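Local coordinates for mandelate racemase/muconate lactonizing enzyme family protein (PDB 3S5S) that belongs to the mandelate racemase/muconate lactonizing enzyme family and has the modified beta/alpha barrel of the enolase superfamily, at residues E254-V259 with T266-K271; R258-R263 with R288-G293; R154-G159 with A184-A189; A177-I182 with L191-N196. All blocks are in the same frame, centred on the assembly; numbering follows the deposited sequence.

Contact 1. Residues E254-V259 with T266-K271; sequences EDVLRV and TVVNIK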
# COMPACT_ATOMS: atom_id res chain seq x y z
N GLU A 254 -9.75 -0.65 7.46
CA GLU A 254 -11.17 -0.65 7.67
C GLU A 254 -11.67 0.39 8.65
O GLU A 254 -12.67 1.03 8.38
CB GLU A 254 -11.58 -2.01 8.21
CG GLU A 254 -12.31 -2.92 7.28
CD GLU A 254 -13.12 -3.94 8.08
OE1 GLU A 254 -14.36 -3.74 8.25
OE2 GLU A 254 -12.50 -4.93 8.59
N ASP A 255 -11.04 0.53 9.82
CA ASP A 255 -11.47 1.57 10.77
C ASP A 255 -11.33 2.93 10.08
O ASP A 255 -12.19 3.80 10.25
CB ASP A 255 -10.61 1.65 12.05
CG ASP A 255 -10.62 0.39 12.90
OD1 ASP A 255 -11.63 -0.34 12.94
OD2 ASP A 255 -9.55 0.15 13.55
N VAL A 256 -10.22 3.11 9.34
CA VAL A 256 -9.93 4.38 8.65
C VAL A 256 -11.00 4.75 7.63
O VAL A 256 -11.56 5.84 7.68
CB VAL A 256 -8.52 4.39 8.03
CG1 VAL A 256 -8.26 5.68 7.27
CG2 VAL A 256 -7.49 4.19 9.12
N LEU A 257 -11.36 3.84 6.74
CA LEU A 257 -12.55 4.05 5.93
C LEU A 257 -13.76 4.50 6.73
O LEU A 257 -14.56 5.34 6.26
CB LEU A 257 -12.95 2.78 5.21
CG LEU A 257 -12.56 2.55 3.76
CD1 LEU A 257 -13.55 1.56 3.22
CD2 LEU A 257 -12.66 3.85 2.99
N ARG A 258 -13.95 3.92 7.91
CA ARG A 258 -15.17 4.26 8.68
C ARG A 258 -14.99 5.64 9.30
O ARG A 258 -15.89 6.47 9.23
CB ARG A 258 -15.48 3.21 9.76
CG ARG A 258 -16.39 3.73 10.84
CD ARG A 258 -17.32 2.66 11.41
NE ARG A 258 -16.63 1.71 12.28
CZ ARG A 258 -17.04 1.35 13.49
NH1 ARG A 258 -18.18 1.86 14.01
NH2 ARG A 258 -16.32 0.48 14.19
N VAL A 259 -13.83 5.88 9.89
CA VAL A 259 -13.47 7.19 10.43
C VAL A 259 -13.67 8.29 9.39
O VAL A 259 -14.18 9.36 9.73
CB VAL A 259 -12.01 7.19 11.00
CG1 VAL A 259 -11.31 8.55 10.82
CG2 VAL A 259 -12.03 6.81 12.44
N THR A 266 -10.19 14.07 11.36
CA THR A 266 -9.78 14.63 10.07
C THR A 266 -8.34 14.20 9.85
O THR A 266 -7.73 14.49 8.80
CB THR A 266 -9.88 16.17 10.03
OG1 THR A 266 -9.05 16.72 11.05
CG2 THR A 266 -11.35 16.70 10.22
N VAL A 267 -7.82 13.49 10.86
CA VAL A 267 -6.43 13.04 10.90
C VAL A 267 -6.35 11.60 11.41
O VAL A 267 -7.17 11.21 12.22
CB VAL A 267 -5.54 13.99 11.76
CG1 VAL A 267 -4.17 13.46 11.91
CG2 VAL A 267 -5.49 15.39 11.12
N VAL A 268 -5.40 10.83 10.91
CA VAL A 268 -5.13 9.49 11.46
C VAL A 268 -3.70 9.37 12.00
O VAL A 268 -2.72 9.71 11.34
CB VAL A 268 -5.42 8.35 10.40
CG1 VAL A 268 -4.71 7.14 10.75
CG2 VAL A 268 -6.89 8.02 10.37
N ASN A 269 -3.60 8.87 13.23
CA ASN A 269 -2.33 8.49 13.84
C ASN A 269 -1.99 7.04 13.50
O ASN A 269 -2.62 6.11 13.99
CB ASN A 269 -2.41 8.71 15.34
CG ASN A 269 -1.05 8.51 16.02
OD1 ASN A 269 -0.15 7.91 15.43
ND2 ASN A 269 -0.90 9.04 17.26
N ILE A 270 -1.04 6.85 12.61
CA ILE A 270 -0.61 5.53 12.16
C ILE A 270 0.55 5.11 13.04
O ILE A 270 1.51 5.87 13.23
CB ILE A 270 -0.11 5.63 10.68
CG1 ILE A 270 -1.21 6.16 9.76
CG2 ILE A 270 0.38 4.32 10.15
CD1 ILE A 270 -0.74 6.42 8.29
N LYS A 271 0.49 3.88 13.54
CA LYS A 271 1.62 3.29 14.27
C LYS A 271 1.92 1.94 13.68
O LYS A 271 1.01 1.15 13.51
CB LYS A 271 1.29 3.13 15.75
CG LYS A 271 0.93 4.46 16.40
CD LYS A 271 0.72 4.31 17.83
CE LYS A 271 -0.17 5.40 18.25
NZ LYS A 271 -0.17 5.49 19.73

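Contact 2. Residues R258-R263 with R288-G293; sequences RVAAER and RAAGLG. With SO4 (sulfate ion), chain D.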
# COMPACT_ATOMS: atom_id res chain seq x y z
N ARG A 258 -13.95 3.92 7.91
CA ARG A 258 -15.17 4.26 8.68
C ARG A 258 -14.99 5.64 9.30
O ARG A 258 -15.89 6.47 9.23
CB ARG A 258 -15.48 3.21 9.76
CG ARG A 258 -16.39 3.73 10.84
CD ARG A 258 -17.32 2.66 11.41
NE ARG A 258 -16.63 1.71 12.28
CZ ARG A 258 -17.04 1.35 13.49
NH1 ARG A 258 -18.18 1.86 14.01
NH2 ARG A 258 -16.32 0.48 14.19
N VAL A 259 -13.83 5.88 9.89
CA VAL A 259 -13.47 7.19 10.43
C VAL A 259 -13.67 8.29 9.39
O VAL A 259 -14.18 9.36 9.73
CB VAL A 259 -12.01 7.19 11.00
CG1 VAL A 259 -11.31 8.55 10.82
CG2 VAL A 259 -12.03 6.81 12.44
N ALA A 260 -13.31 8.03 8.13
CA ALA A 260 -13.54 9.01 7.05
C ALA A 260 -15.01 9.22 6.85
O ALA A 260 -15.50 10.31 7.09
CB ALA A 260 -12.87 8.61 5.72
N ALA A 261 -15.72 8.16 6.46
CA ALA A 261 -17.17 8.22 6.10
C ALA A 261 -18.08 8.81 7.19
O ALA A 261 -19.07 9.46 6.90
CB ALA A 261 -17.67 6.85 5.71
N GLU A 262 -17.73 8.56 8.45
CA GLU A 262 -18.53 9.04 9.58
C GLU A 262 -18.09 10.45 10.10
O GLU A 262 -18.74 11.04 10.97
CB GLU A 262 -18.58 7.97 10.68
CG GLU A 262 -19.66 6.90 10.40
CD GLU A 262 -19.70 5.76 11.44
OE1 GLU A 262 -19.72 6.04 12.67
OE2 GLU A 262 -19.71 4.58 11.02
N ARG A 263 -17.03 10.98 9.50
CA ARG A 263 -16.40 12.24 9.91
C ARG A 263 -16.05 12.27 11.37
O ARG A 263 -16.41 13.26 12.03
CB ARG A 263 -17.28 13.45 9.63
CG ARG A 263 -17.43 13.82 8.21
CD ARG A 263 -18.26 15.09 8.19
NE ARG A 263 -18.89 15.31 6.89
CZ ARG A 263 -18.33 15.98 5.89
NH1 ARG A 263 -17.12 16.52 6.05
NH2 ARG A 263 -18.99 16.10 4.75
N ARG A 288 -4.84 8.89 2.74
CA ARG A 288 -4.71 9.94 1.73
C ARG A 288 -5.86 9.87 0.73
O ARG A 288 -6.39 10.90 0.31
CB ARG A 288 -3.35 9.91 1.00
CG ARG A 288 -3.40 10.69 -0.33
CD ARG A 288 -2.19 11.58 -0.57
NE ARG A 288 -2.55 12.95 -0.98
CZ ARG A 288 -1.64 13.89 -1.28
NH1 ARG A 288 -0.35 13.58 -1.24
NH2 ARG A 288 -2.01 15.12 -1.64
N ALA A 289 -6.27 8.65 0.36
CA ALA A 289 -7.45 8.53 -0.52
C ALA A 289 -8.65 9.21 0.13
O ALA A 289 -9.30 10.02 -0.49
CB ALA A 289 -7.78 7.08 -0.84
N ALA A 290 -8.91 8.93 1.40
CA ALA A 290 -10.10 9.50 2.01
C ALA A 290 -9.96 10.96 2.41
O ALA A 290 -10.90 11.52 2.98
CB ALA A 290 -10.60 8.64 3.16
N GLY A 291 -8.83 11.60 2.11
CA GLY A 291 -8.68 13.03 2.44
C GLY A 291 -8.27 13.33 3.89
O GLY A 291 -8.27 14.48 4.33
N LEU A 292 -7.91 12.29 4.64
CA LEU A 292 -7.46 12.45 6.00
C LEU A 292 -5.98 12.86 6.04
O LEU A 292 -5.18 12.38 5.24
CB LEU A 292 -7.65 11.14 6.78
CG LEU A 292 -9.10 10.62 6.90
CD1 LEU A 292 -9.10 9.35 7.68
CD2 LEU A 292 -10.06 11.64 7.56
N GLY A 293 -5.62 13.76 6.96
CA GLY A 293 -4.22 14.02 7.22
C GLY A 293 -3.55 12.80 7.85
O GLY A 293 -4.21 11.98 8.46
S SO4 D . -21.72 13.40 5.33
O1 SO4 D . -22.24 12.70 6.54
O2 SO4 D . -21.59 14.83 5.72
O3 SO4 D . -20.42 12.85 4.90
O4 SO4 D . -22.62 13.24 4.18

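Contact 3. Residues R154-G159 with A184-A189; sequences RAAAMG and AAAPGA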
# COMPACT_ATOMS: atom_id res chain seq x y z
N ARG A 154 12.11 24.37 28.25
CA ARG A 154 13.22 23.50 27.76
C ARG A 154 13.06 22.99 26.33
O ARG A 154 14.05 22.95 25.59
CB ARG A 154 13.43 22.27 28.66
CG ARG A 154 13.39 22.60 30.16
CD ARG A 154 14.77 22.75 30.81
NE ARG A 154 15.08 21.60 31.66
CZ ARG A 154 15.03 21.62 32.99
NH1 ARG A 154 14.70 22.74 33.63
NH2 ARG A 154 15.33 20.53 33.69
N ALA A 155 11.85 22.57 25.96
CA ALA A 155 11.56 22.12 24.61
C ALA A 155 11.63 23.26 23.57
O ALA A 155 12.12 23.07 22.46
CB ALA A 155 10.21 21.42 24.55
N ALA A 156 11.11 24.43 23.94
CA ALA A 156 11.07 25.60 23.08
C ALA A 156 12.51 26.07 22.78
O ALA A 156 12.81 26.48 21.65
CB ALA A 156 10.27 26.74 23.75
N ALA A 157 13.36 26.02 23.81
CA ALA A 157 14.78 26.30 23.69
C ALA A 157 15.56 25.29 22.81
O ALA A 157 16.52 25.68 22.15
CB ALA A 157 15.37 26.33 25.06
N MET A 158 15.18 24.02 22.82
CA MET A 158 15.86 23.01 22.00
C MET A 158 15.41 23.05 20.54
O MET A 158 16.06 22.43 19.68
CB MET A 158 15.63 21.58 22.52
CG MET A 158 16.45 21.18 23.73
SD MET A 158 18.21 21.13 23.44
CE MET A 158 18.74 21.13 25.11
N GLY A 159 14.29 23.74 20.28
CA GLY A 159 13.80 23.99 18.93
C GLY A 159 12.45 23.41 18.61
O GLY A 159 12.06 23.37 17.43
N ALA A 184 2.42 30.13 27.88
CA ALA A 184 3.25 31.23 28.35
C ALA A 184 4.75 30.96 28.18
O ALA A 184 5.51 31.90 27.93
CB ALA A 184 2.91 31.58 29.82
N ALA A 185 5.18 29.71 28.31
CA ALA A 185 6.61 29.37 28.27
C ALA A 185 7.14 29.08 26.85
O ALA A 185 8.33 29.36 26.54
CB ALA A 185 6.87 28.20 29.19
N ALA A 186 6.27 28.52 26.01
CA ALA A 186 6.58 28.28 24.59
C ALA A 186 5.58 29.01 23.68
O ALA A 186 4.73 28.35 23.07
CB ALA A 186 6.59 26.73 24.29
N PRO A 187 5.67 30.36 23.58
CA PRO A 187 4.63 31.13 22.86
C PRO A 187 4.62 30.85 21.36
O PRO A 187 3.58 30.99 20.70
CB PRO A 187 4.97 32.61 23.17
CG PRO A 187 5.84 32.58 24.40
CD PRO A 187 6.62 31.27 24.27
N GLY A 188 5.76 30.41 20.83
CA GLY A 188 5.83 29.99 19.44
C GLY A 188 5.38 28.56 19.14
O GLY A 188 5.55 28.06 18.01
N ALA A 189 4.81 27.88 20.13
CA ALA A 189 4.57 26.44 19.92
C ALA A 189 3.12 26.04 19.62
O ALA A 189 2.17 26.47 20.27
CB ALA A 189 5.14 25.63 21.04

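Contact 4. Residues A177-I182 with L191-N196; sequences ARIEAI and LILDGN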
# COMPACT_ATOMS: atom_id res chain seq x y z
N ALA A 177 -4.98 24.46 33.73
CA ALA A 177 -3.83 25.27 34.13
C ALA A 177 -2.56 24.80 33.43
O ALA A 177 -1.76 25.62 32.96
CB ALA A 177 -3.65 25.24 35.63
N ARG A 178 -2.39 23.47 33.37
CA ARG A 178 -1.34 22.83 32.56
C ARG A 178 -1.15 23.56 31.23
O ARG A 178 -0.02 23.89 30.87
CB ARG A 178 -1.66 21.35 32.30
CG ARG A 178 -1.18 20.39 33.34
CD ARG A 178 -1.71 18.98 33.08
NE ARG A 178 -0.95 18.24 32.06
CZ ARG A 178 0.28 17.74 32.25
NH1 ARG A 178 0.91 17.93 33.43
NH2 ARG A 178 0.91 17.09 31.26
N ILE A 179 -2.24 23.85 30.53
CA ILE A 179 -2.17 24.42 29.19
C ILE A 179 -1.79 25.89 29.22
O ILE A 179 -1.23 26.40 28.26
CB ILE A 179 -3.46 24.16 28.37
CG1 ILE A 179 -3.74 22.66 28.31
CG2 ILE A 179 -3.33 24.69 26.95
CD1 ILE A 179 -5.10 22.26 27.72
N GLU A 180 -2.09 26.55 30.34
CA GLU A 180 -1.75 27.96 30.54
C GLU A 180 -0.23 28.14 30.68
O GLU A 180 0.38 28.99 29.99
CB GLU A 180 -2.49 28.50 31.78
CG GLU A 180 -1.74 29.51 32.68
CD GLU A 180 -2.03 31.00 32.37
OE1 GLU A 180 -3.09 31.31 31.77
OE2 GLU A 180 -1.18 31.85 32.75
N ALA A 181 0.35 27.34 31.57
CA ALA A 181 1.75 27.37 31.94
C ALA A 181 2.63 27.03 30.73
O ALA A 181 3.76 27.54 30.60
CB ALA A 181 2.00 26.37 33.07
N ILE A 182 2.08 26.19 29.85
CA ILE A 182 2.71 25.79 28.60
C ILE A 182 2.68 26.89 27.56
O ILE A 182 3.69 27.11 26.90
CB ILE A 182 2.01 24.58 28.01
CG1 ILE A 182 2.44 23.32 28.74
CG2 ILE A 182 2.30 24.46 26.51
CD1 ILE A 182 1.43 22.23 28.64
N LEU A 191 0.16 23.31 19.54
CA LEU A 191 -0.21 22.27 20.52
C LEU A 191 -1.02 21.09 19.98
O LEU A 191 -1.93 21.26 19.19
CB LEU A 191 -0.94 22.90 21.69
CG LEU A 191 -0.17 23.94 22.53
CD1 LEU A 191 -1.03 24.32 23.68
CD2 LEU A 191 1.26 23.51 23.02
N ILE A 192 -0.65 19.88 20.39
CA ILE A 192 -1.51 18.72 20.27
C ILE A 192 -2.01 18.31 21.69
O ILE A 192 -1.22 17.92 22.57
CB ILE A 192 -0.77 17.53 19.61
CG1 ILE A 192 -0.58 17.75 18.12
CG2 ILE A 192 -1.55 16.24 19.79
CD1 ILE A 192 0.70 17.14 17.61
N LEU A 193 -3.32 18.38 21.90
CA LEU A 193 -3.91 17.83 23.11
C LEU A 193 -4.29 16.37 22.84
O LEU A 193 -5.19 16.08 22.04
CB LEU A 193 -5.10 18.69 23.56
CG LEU A 193 -4.95 20.22 23.52
CD1 LEU A 193 -6.16 20.91 24.07
CD2 LEU A 193 -3.75 20.74 24.29
N ASP A 194 -3.55 15.46 23.47
CA ASP A 194 -3.79 14.03 23.39
C ASP A 194 -4.57 13.57 24.62
O ASP A 194 -4.11 13.74 25.74
CB ASP A 194 -2.46 13.27 23.30
CG ASP A 194 -2.63 11.80 22.87
OD1 ASP A 194 -3.74 11.24 22.95
OD2 ASP A 194 -1.62 11.19 22.42
N GLY A 195 -5.74 12.98 24.40
CA GLY A 195 -6.63 12.55 25.48
C GLY A 195 -6.47 11.07 25.80
O GLY A 195 -6.85 10.61 26.87
N ASN A 196 -5.90 10.33 24.86
CA ASN A 196 -5.84 8.86 24.94
C ASN A 196 -7.16 8.30 25.44
O ASN A 196 -7.18 7.39 26.26
CB ASN A 196 -4.65 8.38 25.81
CG ASN A 196 -3.30 8.47 25.06
OD1 ASN A 196 -2.42 9.26 25.44
ND2 ASN A 196 -3.15 7.68 23.98

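Contact 1. Residues E254-V259 with T266-K271
Val256 and Val268 carry the tight part of this contact. The Val268 methyl CG2 faces the fork of the Val256 side chain. It lies 4.1 Å from Val256 CG2 and equally near Val256 CG1, so one strand methyl serves both helix methyls. Val268 has CG1 anti to its backbone N (chi1 159°), which places CG2 beside that N and on the helix side of the strand. The two valines cross obliquely.

One helical turn on, the fit is looser. Val259 CG1 comes only to 4.5 Å from Val268 CG2. Trp230 of helix 230-239 also packs on Val259. The tight end is closed by more apolar groups. Leu292 touches both Val256 and Val268, while Ile283 and Val286 of helix 272-289 cover Val256.

The segments belong to one beta-alpha-beta unit of the barrel. Strand 244-246 leads into helix 253-261, and the chain returns as strand 267-270, parallel to the first strand. Val268 therefore points outward from the barrel sheet into the layer beneath the helix. Its neighbours Val267 and Asn269 turn to the other face of the strand, where both meet Met295.

Away from the strand the helix is more open. Glu254 and Arg258 are exposed, and the Arg258 guanidinium makes a cation-pi contact with Trp230. Leu257 packs on Leu257 of the second subunit. Asp255 is buried instead, and its OD2 is held by a salt bridge to Arg227 and by the backbone N atoms of Ala251 and Ser252.

Contact 2. Residues R258-R263 with R288-G293
Ala260 and Ala290 meet methyl to methyl, with Ala260 CB 3.4 Å from Ala290 CB. Both are small bumps, and their size lets the two backbones come close. Their CA atoms are 6.1 Å apart. Beside this pair the larger bump is Leu292. Its CD1 enters the shallow hollow between Val259 and Ala260 on the helix surface. Leu292 CD1 lies 3.9 Å from Val259 CG1 on one wall, and 4.3 Å from Ala260 CB on the other. The Leu292 side chain has CG beside its own backbone N (chi1 -61°) and then runs on extended to CD1, which carries that methyl across to the helix.

The two segments are the C-terminal ends of helices 253-261 and 272-289, neighbours on the outer wall of the barrel, and each finishes in a Schellman motif. Gly291 is the residue of positive phi after the second helix, and a CB there would be pressed against the carbonyl O of Ala290. The chain then turns inward through Leu292 to strand 293-296. Arg263 closes the first helix in the same way, also with positive phi.

Arg263 points away from the contact and holds a sulfate ion, probably from the crystallisation liquor. One sulfate oxygen, O2, lies at the edge of the guanidinium and in its plane. It accepts from Arg263 NE at 3.0 Å and from Arg263 NH2 at 3.1 Å. Both bonds are bent, with N-H...O angles of 151° and 144°. Leu257 of the second subunit also packs on Ala290.

Contact 3. Residues R154-G159 with A184-A189
Ala156 is the one side chain of 154-159 that meets the other segment, and the residues on either side of it turn elsewhere. Arg154 comes first. Its side chain is exposed, and its carbonyl O accepts the helical bond from Met158 N. Ala155 follows and is buried. Its methyl packs on Leu163 of strand 162-166, not on the second segment.

Ala156 then faces across the gap. Its CB lies 3.7 Å from Ala186 CB, methyl against methyl, and 4.1 Å from Ala186 CA. It also comes to 4.3 Å from Ala185 O, a looser touch of methyl on carbonyl oxygen. With such short side chains the backbones draw near, and the CA atoms of Ala156 and Ala186 are 5.4 Å apart.

Ala157 and Met158 are exposed on the outer side of the helix. Gly159 leaves the helix with a phi of 118°. A CB at these angles would press on the carbonyl O of Met158.

In the second segment, Ala186 begins a type I beta turn that runs through Pro187 and Gly188 to Ala189. The backbone N of Ala189 closes it on Ala186 O at 3.0 Å. Ala186 and Ala189 both rest on Leu163, so the same leucine lies under Ala155 and under this turn. Just before the turn, Ala185 packs on Ala152 and Arg153 of helix 146-158.

This is the alanine-lined meeting of two successive outer helices, 146-158 and 175-185, at their C-terminal ends in a beta/alpha barrel, with the intervening strand 162-166 beneath them.

Contact 4. Residues A177-I182 with L191-N196
Helix 177-182 runs nearly antiparallel to strand 191-194, at 161°, with their axes 11.6 Å apart and Ile179 opposite Leu193. Branched side chains from both elements fill the space between them. Ile179 uses two branches. Its CG2 methyl lies 4.0 Å from Leu191 CD1. Its other branch has CG1 beside the backbone N (chi1 -56°) and extends to CD1, which reaches the end of Leu193. There Ile179 CD1 is 4.0 Å from Leu193 CD2 and equally near Leu193 CD1, and the two chains meet tip to tip. The first bond of the Leu193 side chain runs past the helix rather than at it, but its methyl end comes nearer.

Ile182, one turn further, brings its CG2 to 3.8 Å from Leu191 CD2. The fork of Leu191 is thus shared, CD1 going to Ile179 and CD2 to Ile182. Val165 and Ala152 also pack on Ile182, and Leu163 on Leu191.

The unit is a beta-alpha-beta crossover, strand 162-166 to helix 175-185 to strand 190-194. The strand face turned from the helix looks into the barrel. Asp194 lies there at the C-terminal end of the strand, and its OD2 makes a salt bridge with Lys164. Asp194 OD1 accepts from Asn196 N at 3.0 Å, on the anti side and 31° out of the carboxylate plane, forming an Asx turn. Asn196 ND2 in turn donates to Glu248.

All four residues that touch across the contact are buried and apolar. The helix is therefore held to the strand by shape and exclusion of water, while Asp194 and Asn196 make their polar bonds at the strand's C-terminal end.

Contacts 1 and 4 are buried and alike. Each sets a helix on the strand that follows it, through branched aliphatic side chains, at two places on the same barrel sheet, with centres about 23 Å apart. Contacts 2 and 3 are partly buried. They lie at the C-terminal ends of helices. Both bring alanine methyls together, and contact 2 adds Leu292 against Val259. Contacts 1 and 2 share helix 253-261. They are joined by probable backbone hydrogen bonds of Gly293 to Thr266 and Val268, and both reach the second subunit. Contacts 3 and 4 share helix 175-185 and lie away from the other protein chain. Among the four, contact 2 alone includes a bound ion.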